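Local coordinates for protein glycerol dehydrogenase (Schizosaccharomyces pombe, PDB 1TA9) that catalyses the NAD(+)-dependent oxidation of glycerol to dihydroxyacetone, with a zinc ion bound in its active site, at residues T341-Q344 / V345-D349; N298-M301 / S302-F306; H399-S402 / K403-P407; T322-H325 / G326-R330. All blocks are in the same frame, centred on the assembly; numbering follows the deposited sequence.

Contacts 1 and 3 are neighbours, their centres about 12 Å apart. They touch where L347 O takes a hydrogen bond from K403 NZ, where M401 packs on E348, and where F405 packs on L347. Contact 2 stands about 21 Å from contact 1, centre to centre, with the metal site between their helices: the side chain of S302 comes within about 4 Å of the potassium ion and that of T341 within about 7 Å of the same ion. Contact 4 belongs to the connection leading into helix 333-347, which carries the zinc ligand H333 and ends in contact 1; the nearest atoms of contacts 1 and 4 are about 10 Å apart.

Contact 1. Residues T341-Q344 / V345-D349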
ATOM      1  N   THR B 341      -2.711 -32.248  -5.977  1.00 10.35           N
ATOM      2  CA  THR B 341      -2.965 -30.961  -5.346  1.00 10.33           C
ATOM      3  C   THR B 341      -3.434 -29.969  -6.412  1.00 10.36           C
ATOM      4  O   THR B 341      -4.329 -29.162  -6.165  1.00 10.13           O
ATOM      5  CB  THR B 341      -1.696 -30.435  -4.634  1.00 10.56           C
ATOM      6  OG1 THR B 341      -1.308 -31.371  -3.617  1.00 10.08           O
ATOM      7  CG2 THR B 341      -1.960 -29.078  -3.978  1.00 10.35           C
ATOM      8  N   LEU B 342      -2.843 -30.038  -7.603  1.00 10.27           N
ATOM      9  CA  LEU B 342      -3.259 -29.149  -8.681  1.00 10.35           C
ATOM     10  C   LEU B 342      -4.685 -29.504  -9.081  1.00 10.39           C
ATOM     11  O   LEU B 342      -5.478 -28.629  -9.436  1.00 10.76           O
ATOM     12  CB  LEU B 342      -2.332 -29.279  -9.892  1.00 10.43           C
ATOM     13  CG  LEU B 342      -0.913 -28.716  -9.738  1.00 10.75           C
ATOM     14  CD1 LEU B 342      -0.168 -28.849 -11.065  1.00 10.81           C
ATOM     15  CD2 LEU B 342      -0.973 -27.252  -9.315  1.00 10.45           C
ATOM     16  N   VAL B 343      -5.015 -30.790  -9.028  1.00 10.30           N
ATOM     17  CA  VAL B 343      -6.364 -31.214  -9.370  1.00 10.31           C
ATOM     18  C   VAL B 343      -7.328 -30.631  -8.336  1.00 10.41           C
ATOM     19  O   VAL B 343      -8.415 -30.170  -8.690  1.00 10.59           O
ATOM     20  CB  VAL B 343      -6.500 -32.757  -9.384  1.00 10.21           C
ATOM     21  CG1 VAL B 343      -7.939 -33.147  -9.721  1.00 10.14           C
ATOM     22  CG2 VAL B 343      -5.544 -33.361 -10.423  1.00 10.03           C
ATOM     23  N   GLN B 344      -6.935 -30.637  -7.062  1.00 10.21           N
ATOM     24  CA  GLN B 344      -7.816 -30.073  -6.037  1.00 10.23           C
ATOM     25  C   GLN B 344      -8.013 -28.584  -6.299  1.00 10.13           C
ATOM     26  O   GLN B 344      -9.082 -28.040  -6.041  1.00  9.77           O
ATOM     27  CB  GLN B 344      -7.262 -30.265  -4.614  1.00 10.10           C
ATOM     28  CG  GLN B 344      -8.201 -29.641  -3.564  1.00 10.72           C
ATOM     29  CD  GLN B 344      -7.935 -30.089  -2.140  1.00 10.92           C
ATOM     30  OE1 GLN B 344      -7.504 -31.218  -1.900  1.00 11.08           O
ATOM     31  NE2 GLN B 344      -8.223 -29.209  -1.180  1.00 10.77           N
ATOM     32  N   VAL B 345      -6.976 -27.931  -6.815  1.00 10.14           N
ATOM     33  CA  VAL B 345      -7.047 -26.504  -7.119  1.00 10.37           C
ATOM     34  C   VAL B 345      -8.093 -26.255  -8.199  1.00 10.13           C
ATOM     35  O   VAL B 345      -8.784 -25.232  -8.188  1.00 10.01           O
ATOM     36  CB  VAL B 345      -5.666 -25.971  -7.577  1.00 10.80           C
ATOM     37  CG1 VAL B 345      -5.815 -24.626  -8.255  1.00 11.33           C
ATOM     38  CG2 VAL B 345      -4.748 -25.846  -6.366  1.00 11.31           C
ATOM     39  N   VAL B 346      -8.205 -27.192  -9.134  1.00  9.77           N
ATOM     40  CA  VAL B 346      -9.193 -27.073 -10.192  1.00  9.73           C
ATOM     41  C   VAL B 346     -10.580 -27.295  -9.588  1.00  9.88           C
ATOM     42  O   VAL B 346     -11.526 -26.568  -9.899  1.00  9.84           O
ATOM     43  CB  VAL B 346      -8.928 -28.109 -11.314  1.00  9.69           C
ATOM     44  CG1 VAL B 346     -10.038 -28.061 -12.356  1.00  9.97           C
ATOM     45  CG2 VAL B 346      -7.582 -27.816 -11.970  1.00  9.72           C
ATOM     46  N   LEU B 347     -10.695 -28.290  -8.710  1.00 10.12           N
ATOM     47  CA  LEU B 347     -11.973 -28.584  -8.062  1.00 10.44           C
ATOM     48  C   LEU B 347     -12.399 -27.442  -7.139  1.00 10.71           C
ATOM     49  O   LEU B 347     -13.594 -27.198  -6.953  1.00 10.68           O
ATOM     50  CB  LEU B 347     -11.882 -29.897  -7.273  1.00 10.46           C
ATOM     51  CG  LEU B 347     -11.666 -31.160  -8.118  1.00 10.47           C
ATOM     52  CD1 LEU B 347     -11.533 -32.376  -7.213  1.00 10.70           C
ATOM     53  CD2 LEU B 347     -12.841 -31.342  -9.075  1.00 10.67           C
ATOM     54  N   GLU B 348     -11.426 -26.741  -6.560  1.00 10.85           N
ATOM     55  CA  GLU B 348     -11.740 -25.615  -5.685  1.00 11.75           C
ATOM     56  C   GLU B 348     -12.038 -24.344  -6.493  1.00 11.35           C
ATOM     57  O   GLU B 348     -12.415 -23.318  -5.937  1.00 11.42           O
ATOM     58  CB  GLU B 348     -10.599 -25.358  -4.704  1.00 12.69           C
ATOM     59  CG  GLU B 348     -10.542 -26.356  -3.548  1.00 14.79           C
ATOM     60  CD  GLU B 348      -9.617 -25.891  -2.442  1.00 16.01           C
ATOM     61  OE1 GLU B 348      -9.673 -24.692  -2.093  1.00 17.36           O
ATOM     62  OE2 GLU B 348      -8.839 -26.711  -1.917  1.00 17.17           O
ATOM     63  N   ASP B 349     -11.862 -24.424  -7.806  1.00 11.08           N
ATOM     64  CA  ASP B 349     -12.149 -23.307  -8.704  1.00 11.13           C
ATOM     65  C   ASP B 349     -11.280 -22.060  -8.497  1.00 11.01           C
ATOM     66  O   ASP B 349     -11.784 -20.941  -8.549  1.00 10.86           O
ATOM     67  CB  ASP B 349     -13.627 -22.916  -8.579  1.00 11.30           C
ATOM     68  CG  ASP B 349     -14.160 -22.211  -9.819  1.00 11.86           C
ATOM     69  OD1 ASP B 349     -15.054 -21.349  -9.676  1.00 12.37           O
ATOM     70  OD2 ASP B 349     -13.703 -22.525 -10.937  1.00 12.12           O
TER
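V345 N, V346 N and L347 N bond back to the carbonyl oxygens of T341, L342 and V343, in regular alpha-helical pairing. The L347 N to V343 O bond is the straightest of the three, at 160° about its hydrogen, and E348 N adds a short one of 2.7 Å to Q344 O. The helix then closes in a Schellman motif: D349 takes up positive phi, and its N turns back to V346 O at 3.0 Å. This is the C-terminal end of helix 333-347, in the helical domain of the iron-containing alcohol dehydrogenase fold; the zinc ligand H333 starts the same helix. Among the side chains, Q344 and E348 carry the contact. Q344 NE2 gives E348 OE2 a bond of 2.7 Å that runs almost in the amide plane, and the oxygen is met nearly along its C-O axis. The two flat groups are turned 40° from each other. With E348 CG anti to its own carbonyl carbon (chi1 -76°), that side chain leans back over the helix, and its CG lies 3.3 Å from Q344 O. A314 N bonds to Q344 OE1, so both ends of the amide are engaged and its rotation is fixed. On another face of the helix, V343 CG1 and L347 CD1 meet more loosely at 4.4 Å. Helix 407-428 packs on V343 and V346, while D349 OD1 reaches N293 of the second subunit.

Contact 2. Residues N298-M301 / S302-F306; sequences NTLM and SGLGF
L300 and L304, one turn apart, meet through their CD1 methyls at 3.5 Å, the side chains slanting across each other. L300 CG extends anti to the backbone N (chi1 180°), and the bend at chi2 brings CD1 round toward L304. The side chain of L304 instead lies back along the helix, its CG 3.5 Å from L300 O. That oxygen also receives L304 N at 2.9 Å, in a nearly straight bond. G305 N reaches M301 O at 2.7 Å, whereas G303 N comes to T299 O from well above the carbonyl plane, 46° out of it. This uneven pairing accompanies a wider, pi-type turn at 298-301 within helix 289-307: N298 O faces S302 CB at 3.7 Å, with S302 N farther off. Beyond the turn alpha-helical pairing is regular, F306 N bonding to S302 O at 3.0 Å. Further out, S302 OG points into the metal site, where it is hydrogen-bonded to D182 OD2 and T236 OG1. D182 is a ligand of the potassium ion, which lies about 4 Å from the S302 side chain, so the serine probably helps, from the second shell, to position this carboxylate. N298 ND2 bonds to the carbonyl of A179, one of the residues expected to bind NAD(+). M301 packs against A266, C267 and T270 of helix 258-284, and F66 of the third subunit covers both L300 and L304.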
ATOM      1  N   ASN B 298       9.012 -30.838   5.638  1.00  9.90           N
ATOM      2  CA  ASN B 298       8.566 -32.090   5.038  1.00 10.36           C
ATOM      3  C   ASN B 298       8.146 -33.137   6.058  1.00 10.44           C
ATOM      4  O   ASN B 298       7.300 -33.983   5.775  1.00 10.65           O
ATOM      5  CB  ASN B 298       9.687 -32.697   4.183  1.00 10.47           C
ATOM      6  CG  ASN B 298       9.856 -32.000   2.851  1.00 10.84           C
ATOM      7  OD1 ASN B 298       9.244 -30.965   2.592  1.00 11.19           O
ATOM      8  ND2 ASN B 298      10.701 -32.566   1.996  1.00 10.57           N
ATOM      9  N   THR B 299       8.750 -33.086   7.238  1.00 10.64           N
ATOM     10  CA  THR B 299       8.480 -34.083   8.266  1.00 10.86           C
ATOM     11  C   THR B 299       7.598 -33.613   9.415  1.00 10.86           C
ATOM     12  O   THR B 299       6.463 -34.068   9.556  1.00 11.15           O
ATOM     13  CB  THR B 299       9.807 -34.614   8.842  1.00 10.89           C
ATOM     14  OG1 THR B 299      10.755 -34.764   7.774  1.00 11.63           O
ATOM     15  CG2 THR B 299       9.599 -35.972   9.500  1.00 10.96           C
ATOM     16  N   LEU B 300       8.113 -32.708  10.238  1.00 10.60           N
ATOM     17  CA  LEU B 300       7.348 -32.216  11.383  1.00 10.79           C
ATOM     18  C   LEU B 300       6.152 -31.342  11.019  1.00 10.96           C
ATOM     19  O   LEU B 300       5.016 -31.646  11.399  1.00 11.17           O
ATOM     20  CB  LEU B 300       8.261 -31.441  12.339  1.00 10.68           C
ATOM     21  CG  LEU B 300       7.617 -30.850  13.598  1.00 10.86           C
ATOM     22  CD1 LEU B 300       7.107 -31.963  14.507  1.00 10.85           C
ATOM     23  CD2 LEU B 300       8.640 -29.997  14.329  1.00 10.82           C
ATOM     24  N   MET B 301       6.394 -30.261  10.284  1.00 10.87           N
ATOM     25  CA  MET B 301       5.312 -29.349   9.922  1.00 11.30           C
ATOM     26  C   MET B 301       4.228 -30.001   9.071  1.00 11.42           C
ATOM     27  O   MET B 301       3.038 -29.929   9.392  1.00 11.23           O
ATOM     28  CB  MET B 301       5.873 -28.125   9.198  1.00 11.56           C
ATOM     29  CG  MET B 301       6.816 -27.282  10.042  1.00 12.50           C
ATOM     30  SD  MET B 301       7.430 -25.891   9.089  1.00 13.57           S
ATOM     31  CE  MET B 301       9.235 -26.114   9.212  1.00 12.81           C
ATOM     32  N   SER B 302       4.627 -30.635   7.980  1.00 11.45           N
ATOM     33  CA  SER B 302       3.644 -31.277   7.128  1.00 11.88           C
ATOM     34  C   SER B 302       2.905 -32.368   7.909  1.00 12.18           C
ATOM     35  O   SER B 302       1.690 -32.524   7.779  1.00 12.33           O
ATOM     36  CB  SER B 302       4.326 -31.862   5.896  1.00 12.04           C
ATOM     37  OG  SER B 302       3.357 -32.280   4.955  1.00 12.46           O
ATOM     38  N   GLY B 303       3.642 -33.099   8.740  1.00 12.26           N
ATOM     39  CA  GLY B 303       3.047 -34.159   9.535  1.00 12.20           C
ATOM     40  C   GLY B 303       1.994 -33.674  10.515  1.00 12.13           C
ATOM     41  O   GLY B 303       0.855 -34.131  10.479  1.00 12.00           O
ATOM     42  N   LEU B 304       2.364 -32.749  11.393  1.00 12.25           N
ATOM     43  CA  LEU B 304       1.417 -32.223  12.370  1.00 12.77           C
ATOM     44  C   LEU B 304       0.344 -31.385  11.686  1.00 13.03           C
ATOM     45  O   LEU B 304      -0.802 -31.341  12.136  1.00 12.97           O
ATOM     46  CB  LEU B 304       2.135 -31.356  13.405  1.00 12.99           C
ATOM     47  CG  LEU B 304       3.132 -32.038  14.339  1.00 13.48           C
ATOM     48  CD1 LEU B 304       3.788 -30.977  15.223  1.00 13.81           C
ATOM     49  CD2 LEU B 304       2.411 -33.080  15.182  1.00 13.71           C
ATOM     50  N   GLY B 305       0.730 -30.720  10.600  1.00 13.12           N
ATOM     51  CA  GLY B 305      -0.194 -29.879   9.857  1.00 13.36           C
ATOM     52  C   GLY B 305      -1.321 -30.639   9.189  1.00 13.84           C
ATOM     53  O   GLY B 305      -2.449 -30.153   9.130  1.00 13.79           O
ATOM     54  N   PHE B 306      -1.034 -31.833   8.682  1.00 14.39           N
ATOM     55  CA  PHE B 306      -2.071 -32.616   8.025  1.00 15.09           C
ATOM     56  C   PHE B 306      -2.906 -33.431   9.016  1.00 15.11           C
ATOM     57  O   PHE B 306      -4.130 -33.463   8.916  1.00 15.24           O
ATOM     58  CB  PHE B 306      -1.454 -33.521   6.939  1.00 15.39           C
ATOM     59  CG  PHE B 306      -1.241 -34.952   7.359  1.00 16.17           C
ATOM     60  CD1 PHE B 306      -2.313 -35.837   7.450  1.00 16.45           C
ATOM     61  CD2 PHE B 306       0.039 -35.420   7.643  1.00 16.48           C
ATOM     62  CE1 PHE B 306      -2.112 -37.168   7.816  1.00 16.75           C
ATOM     63  CE2 PHE B 306       0.247 -36.750   8.009  1.00 16.85           C
ATOM     64  CZ  PHE B 306      -0.832 -37.624   8.097  1.00 16.68           C
TER

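Contact 3. Residues H399-S402 / K403-P407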
ATOM      1  N   HIS B 399     -14.318 -36.483   0.835  1.00 15.16           N
ATOM      2  CA  HIS B 399     -15.627 -36.199   1.411  1.00 15.32           C
ATOM      3  C   HIS B 399     -15.589 -35.189   2.556  1.00 15.17           C
ATOM      4  O   HIS B 399     -16.636 -34.788   3.065  1.00 15.21           O
ATOM      5  CB  HIS B 399     -16.278 -37.506   1.858  1.00 15.79           C
ATOM      6  CG  HIS B 399     -16.458 -38.485   0.741  1.00 16.36           C
ATOM      7  ND1 HIS B 399     -17.271 -38.232  -0.342  1.00 16.87           N
ATOM      8  CD2 HIS B 399     -15.878 -39.685   0.504  1.00 16.65           C
ATOM      9  CE1 HIS B 399     -17.184 -39.233  -1.199  1.00 16.84           C
ATOM     10  NE2 HIS B 399     -16.344 -40.128  -0.709  1.00 16.80           N
ATOM     11  N   ASN B 400     -14.389 -34.774   2.964  1.00 15.09           N
ATOM     12  CA  ASN B 400     -14.263 -33.776   4.030  1.00 15.12           C
ATOM     13  C   ASN B 400     -14.578 -32.397   3.460  1.00 14.82           C
ATOM     14  O   ASN B 400     -14.880 -31.462   4.201  1.00 14.87           O
ATOM     15  CB  ASN B 400     -12.845 -33.761   4.624  1.00 15.46           C
ATOM     16  CG  ASN B 400     -12.557 -34.975   5.488  1.00 16.12           C
ATOM     17  OD1 ASN B 400     -13.426 -35.448   6.218  1.00 15.99           O
ATOM     18  ND2 ASN B 400     -11.325 -35.476   5.420  1.00 16.30           N
ATOM     19  N   MET B 401     -14.505 -32.271   2.136  1.00 14.57           N
ATOM     20  CA  MET B 401     -14.790 -30.999   1.473  1.00 14.33           C
ATOM     21  C   MET B 401     -16.293 -30.742   1.430  1.00 14.45           C
ATOM     22  O   MET B 401     -17.087 -31.661   1.204  1.00 14.37           O
ATOM     23  CB  MET B 401     -14.224 -31.000   0.048  1.00 14.13           C
ATOM     24  CG  MET B 401     -12.708 -31.058  -0.011  1.00 14.38           C
ATOM     25  SD  MET B 401     -12.041 -31.154  -1.683  1.00 14.71           S
ATOM     26  CE  MET B 401     -12.260 -29.462  -2.261  1.00 14.57           C
ATOM     27  N   SER B 402     -16.688 -29.492   1.653  1.00 14.25           N
ATOM     28  CA  SER B 402     -18.106 -29.153   1.629  1.00 14.31           C
ATOM     29  C   SER B 402     -18.647 -29.271   0.199  1.00 14.12           C
ATOM     30  O   SER B 402     -19.813 -29.608   0.002  1.00 13.73           O
ATOM     31  CB  SER B 402     -18.331 -27.739   2.184  1.00 14.30           C
ATOM     32  OG  SER B 402     -17.636 -26.765   1.429  1.00 15.42           O
ATOM     33  N   LYS B 403     -17.797 -29.000  -0.793  1.00 13.93           N
ATOM     34  CA  LYS B 403     -18.200 -29.113  -2.193  1.00 14.07           C
ATOM     35  C   LYS B 403     -18.165 -30.601  -2.553  1.00 14.12           C
ATOM     36  O   LYS B 403     -17.207 -31.297  -2.228  1.00 13.99           O
ATOM     37  CB  LYS B 403     -17.245 -28.330  -3.105  1.00 13.95           C
ATOM     38  CG  LYS B 403     -17.733 -28.220  -4.558  1.00 14.31           C
ATOM     39  CD  LYS B 403     -16.773 -27.429  -5.454  1.00 14.23           C
ATOM     40  CE  LYS B 403     -16.676 -25.963  -5.038  1.00 14.44           C
ATOM     41  NZ  LYS B 403     -15.761 -25.186  -5.931  1.00 14.19           N
ATOM     42  N   LYS B 404     -19.208 -31.084  -3.221  1.00 14.24           N
ATOM     43  CA  LYS B 404     -19.291 -32.497  -3.583  1.00 14.42           C
ATOM     44  C   LYS B 404     -19.058 -32.737  -5.071  1.00 14.40           C
ATOM     45  O   LYS B 404     -19.355 -31.872  -5.901  1.00 14.24           O
ATOM     46  CB  LYS B 404     -20.652 -33.053  -3.163  1.00 14.67           C
ATOM     47  CG  LYS B 404     -20.967 -32.841  -1.682  1.00 14.89           C
ATOM     48  CD  LYS B 404     -19.879 -33.439  -0.795  1.00 15.28           C
ATOM     49  CE  LYS B 404     -20.130 -33.161   0.681  1.00 15.06           C
ATOM     50  NZ  LYS B 404     -19.036 -33.720   1.525  1.00 15.10           N
ATOM     51  N   PHE B 405     -18.552 -33.924  -5.405  1.00 14.24           N
ATOM     52  CA  PHE B 405     -18.241 -34.250  -6.791  1.00 14.29           C
ATOM     53  C   PHE B 405     -18.683 -35.623  -7.278  1.00 14.55           C
ATOM     54  O   PHE B 405     -18.980 -36.516  -6.483  1.00 14.73           O
ATOM     55  CB  PHE B 405     -16.729 -34.146  -7.006  1.00 14.10           C
ATOM     56  CG  PHE B 405     -16.118 -32.914  -6.414  1.00 13.75           C
ATOM     57  CD1 PHE B 405     -15.561 -32.940  -5.140  1.00 13.70           C
ATOM     58  CD2 PHE B 405     -16.120 -31.715  -7.120  1.00 13.73           C
ATOM     59  CE1 PHE B 405     -15.014 -31.785  -4.577  1.00 13.48           C
ATOM     60  CE2 PHE B 405     -15.575 -30.554  -6.565  1.00 13.55           C
ATOM     61  CZ  PHE B 405     -15.022 -30.594  -5.290  1.00 13.26           C
ATOM     62  N   ASN B 406     -18.719 -35.782  -8.599  1.00 14.72           N
ATOM     63  CA  ASN B 406     -19.053 -37.062  -9.207  1.00 14.90           C
ATOM     64  C   ASN B 406     -17.814 -37.480 -10.001  1.00 14.70           C
ATOM     65  O   ASN B 406     -16.925 -36.666 -10.248  1.00 14.63           O
ATOM     66  CB  ASN B 406     -20.304 -36.969 -10.107  1.00 15.20           C
ATOM     67  CG  ASN B 406     -20.163 -35.963 -11.233  1.00 15.63           C
ATOM     68  OD1 ASN B 406     -19.186 -35.973 -11.979  1.00 16.21           O
ATOM     69  ND2 ASN B 406     -21.160 -35.098 -11.372  1.00 15.90           N
ATOM     70  N   PRO B 407     -17.727 -38.757 -10.399  1.00 14.61           N
ATOM     71  CA  PRO B 407     -16.559 -39.226 -11.153  1.00 14.52           C
ATOM     72  C   PRO B 407     -16.148 -38.406 -12.380  1.00 14.46           C
ATOM     73  O   PRO B 407     -14.955 -38.153 -12.584  1.00 14.30           O
ATOM     74  CB  PRO B 407     -16.940 -40.663 -11.508  1.00 14.73           C
ATOM     75  CG  PRO B 407     -17.765 -41.077 -10.315  1.00 14.54           C
ATOM     76  CD  PRO B 407     -18.653 -39.871 -10.121  1.00 14.48           C
TER
HETATM   77  O   HOH W   1     -19.188 -36.487   0.545  1.00 22.06           O
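K404 doubles back on its own chain to place its ammonium group on the carbonyl of M401, NZ to O 2.9 Å, three residues earlier. The donor arrives almost end-on to the carbonyl, at a C=O...N angle of 163°. K404 CG lies anti to its carbonyl carbon (chi1 -55°), and a single bend at chi2 turns the chain back before it runs on extended, its CE passing 3.4 Å from M401 O. H399 O is also only 3.0 Å from NZ, but the angle is too poor for a hydrogen bond; the partial negative charge of H399 O may still help to stabilise the ammonium group. A water accepts a further bond from NZ at 2.9 Å and lies 2.7 Å from H399 ND1, so it links the lysine to the imidazole. The far nitrogen of that ring, NE2, is bonded to R393 O, which holds the histidine from its other end. Together these bonds draw in a bend of the irregular connection between helices 381-391 and 407-428, the latter of which has N406 as its N-cap. Within the same bend M401 and F405 form a Met-aromatic contact: SD approaches the ring at its edge, near the ring plane, 4.2 Å from CE1 and 5.5 Å from the centroid. The turn at M401 chi3 (75°) sends its methyl toward E348, while F405 packs on L347. The bend also meets other subunits: S402 OG is hydrogen-bonded to N247 of the fourth, and K403 NZ, besides its bond to L347 O, makes a salt bridge with E289 of the second.

Contact 4. Residues T322-H325 / G326-R330; sequences TAIH and GPVHR
I324 and V328 cross at about a right angle, the CG2 methyl of each meeting that of the other at 3.8 Å. V328 has CG1 anti to its backbone N, and this sets the two branches to different tasks: CG1 reaches toward T322 CA, at 4.1 Å, and CG2 lies over the backbone at H325, only 3.1 Å from H325 O. The same oxygen accepts V328 N at 3.1 Å, but the donor stands above the carbonyl plane, 54° out of it, and is therefore not directed at a lone pair. V328 thus closes on H325 O with both its amide and its side chain, a tight fit. The two histidines are turned to quite different partners. T322 O stands over one face of the H325 ring, 3.4 Å above its plane and offset toward the rim. H329 uses its edge: ND1 donates to G326 O at 2.9 Å, nearly straight at 170° and within 3° of the ring plane, which fixes the rotation of the imidazole and shows that ND1 carries the proton. R330 CG rests against one face of that ring, 3.5 Å above it. From outside the segments, I376 packs on I324, P327 and V328, and K336 of helix 333-347 touches T322 and V328. With positive phi at G326 followed by P327 in helical conformation, H325 to V328 form a type II' beta turn that leads into a short 3-10 turn, within the connection between the helices that bear the zinc ligands H315 and H333.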
ATOM      1  N   THR B 322      -3.311 -44.380  -8.470  1.00 26.39           N
ATOM      2  CA  THR B 322      -2.606 -45.646  -8.344  1.00 26.87           C
ATOM      3  C   THR B 322      -3.364 -46.748  -9.070  1.00 26.81           C
ATOM      4  O   THR B 322      -2.773 -47.738  -9.501  1.00 27.17           O
ATOM      5  CB  THR B 322      -2.434 -46.041  -6.870  1.00 27.04           C
ATOM      6  OG1 THR B 322      -3.705 -46.413  -6.324  1.00 28.08           O
ATOM      7  CG2 THR B 322      -1.870 -44.871  -6.071  1.00 27.40           C
ATOM      8  N   ALA B 323      -4.674 -46.568  -9.210  1.00 26.51           N
ATOM      9  CA  ALA B 323      -5.514 -47.551  -9.887  1.00 25.92           C
ATOM     10  C   ALA B 323      -5.233 -47.599 -11.386  1.00 25.53           C
ATOM     11  O   ALA B 323      -5.682 -48.511 -12.074  1.00 25.60           O
ATOM     12  CB  ALA B 323      -6.983 -47.241  -9.643  1.00 25.92           C
ATOM     13  N   ILE B 324      -4.495 -46.617 -11.892  1.00 24.95           N
ATOM     14  CA  ILE B 324      -4.156 -46.580 -13.312  1.00 24.26           C
ATOM     15  C   ILE B 324      -3.102 -47.648 -13.600  1.00 24.11           C
ATOM     16  O   ILE B 324      -3.117 -48.293 -14.650  1.00 23.99           O
ATOM     17  CB  ILE B 324      -3.588 -45.199 -13.717  1.00 24.00           C
ATOM     18  CG1 ILE B 324      -4.663 -44.123 -13.544  1.00 23.67           C
ATOM     19  CG2 ILE B 324      -3.093 -45.235 -15.160  1.00 23.73           C
ATOM     20  CD1 ILE B 324      -4.164 -42.708 -13.794  1.00 23.37           C
ATOM     21  N   HIS B 325      -2.194 -47.831 -12.648  1.00 23.84           N
ATOM     22  CA  HIS B 325      -1.119 -48.804 -12.782  1.00 23.64           C
ATOM     23  C   HIS B 325      -0.223 -48.437 -13.964  1.00 23.37           C
ATOM     24  O   HIS B 325      -0.001 -47.253 -14.234  1.00 23.57           O
ATOM     25  CB  HIS B 325      -1.702 -50.215 -12.945  1.00 23.73           C
ATOM     26  CG  HIS B 325      -2.478 -50.683 -11.752  1.00 23.65           C
ATOM     27  ND1 HIS B 325      -1.899 -50.873 -10.515  1.00 23.69           N
ATOM     28  CD2 HIS B 325      -3.792 -50.977 -11.600  1.00 23.74           C
ATOM     29  CE1 HIS B 325      -2.821 -51.260  -9.652  1.00 23.56           C
ATOM     30  NE2 HIS B 325      -3.979 -51.332 -10.286  1.00 23.59           N
ATOM     31  N   GLY B 326       0.288 -49.436 -14.676  1.00 23.09           N
ATOM     32  CA  GLY B 326       1.173 -49.139 -15.787  1.00 22.37           C
ATOM     33  C   GLY B 326       2.431 -48.504 -15.219  1.00 22.07           C
ATOM     34  O   GLY B 326       2.965 -49.000 -14.226  1.00 22.46           O
ATOM     35  N   PRO B 327       2.924 -47.401 -15.805  1.00 21.50           N
ATOM     36  CA  PRO B 327       4.137 -46.740 -15.304  1.00 21.14           C
ATOM     37  C   PRO B 327       3.930 -45.991 -13.986  1.00 20.65           C
ATOM     38  O   PRO B 327       4.896 -45.579 -13.338  1.00 20.56           O
ATOM     39  CB  PRO B 327       4.508 -45.800 -16.446  1.00 21.12           C
ATOM     40  CG  PRO B 327       3.172 -45.402 -16.976  1.00 21.58           C
ATOM     41  CD  PRO B 327       2.431 -46.729 -17.019  1.00 21.40           C
ATOM     42  N   VAL B 328       2.672 -45.819 -13.594  1.00 20.21           N
ATOM     43  CA  VAL B 328       2.339 -45.111 -12.362  1.00 19.73           C
ATOM     44  C   VAL B 328       3.011 -45.693 -11.119  1.00 19.38           C
ATOM     45  O   VAL B 328       3.126 -45.010 -10.100  1.00 19.65           O
ATOM     46  CB  VAL B 328       0.807 -45.079 -12.148  1.00 19.96           C
ATOM     47  CG1 VAL B 328       0.466 -44.413 -10.819  1.00 20.10           C
ATOM     48  CG2 VAL B 328       0.150 -44.326 -13.297  1.00 20.20           C
ATOM     49  N   HIS B 329       3.463 -46.942 -11.197  1.00 18.73           N
ATOM     50  CA  HIS B 329       4.122 -47.574 -10.055  1.00 18.07           C
ATOM     51  C   HIS B 329       5.543 -47.042  -9.858  1.00 17.16           C
ATOM     52  O   HIS B 329       6.171 -47.283  -8.829  1.00 17.33           O
ATOM     53  CB  HIS B 329       4.172 -49.102 -10.230  1.00 18.72           C
ATOM     54  CG  HIS B 329       5.277 -49.582 -11.124  1.00 19.17           C
ATOM     55  ND1 HIS B 329       5.171 -49.606 -12.499  1.00 19.80           N
ATOM     56  CD2 HIS B 329       6.513 -50.055 -10.834  1.00 19.50           C
ATOM     57  CE1 HIS B 329       6.293 -50.074 -13.017  1.00 19.49           C
ATOM     58  NE2 HIS B 329       7.124 -50.354 -12.030  1.00 19.59           N
ATOM     59  N   ARG B 330       6.042 -46.320 -10.852  1.00 15.97           N
ATOM     60  CA  ARG B 330       7.386 -45.758 -10.798  1.00 15.25           C
ATOM     61  C   ARG B 330       7.395 -44.370 -10.168  1.00 14.77           C
ATOM     62  O   ARG B 330       8.454 -43.826  -9.863  1.00 14.67           O
ATOM     63  CB  ARG B 330       7.968 -45.697 -12.210  1.00 14.67           C
ATOM     64  CG  ARG B 330       8.164 -47.077 -12.827  1.00 14.72           C
ATOM     65  CD  ARG B 330       8.130 -47.032 -14.346  1.00 14.34           C
ATOM     66  NE  ARG B 330       9.076 -46.068 -14.898  1.00 13.99           N
ATOM     67  CZ  ARG B 330       9.159 -45.770 -16.191  1.00 14.35           C
ATOM     68  NH1 ARG B 330       8.351 -46.369 -17.061  1.00 14.03           N
ATOM     69  NH2 ARG B 330      10.033 -44.861 -16.612  1.00 13.86           N
TER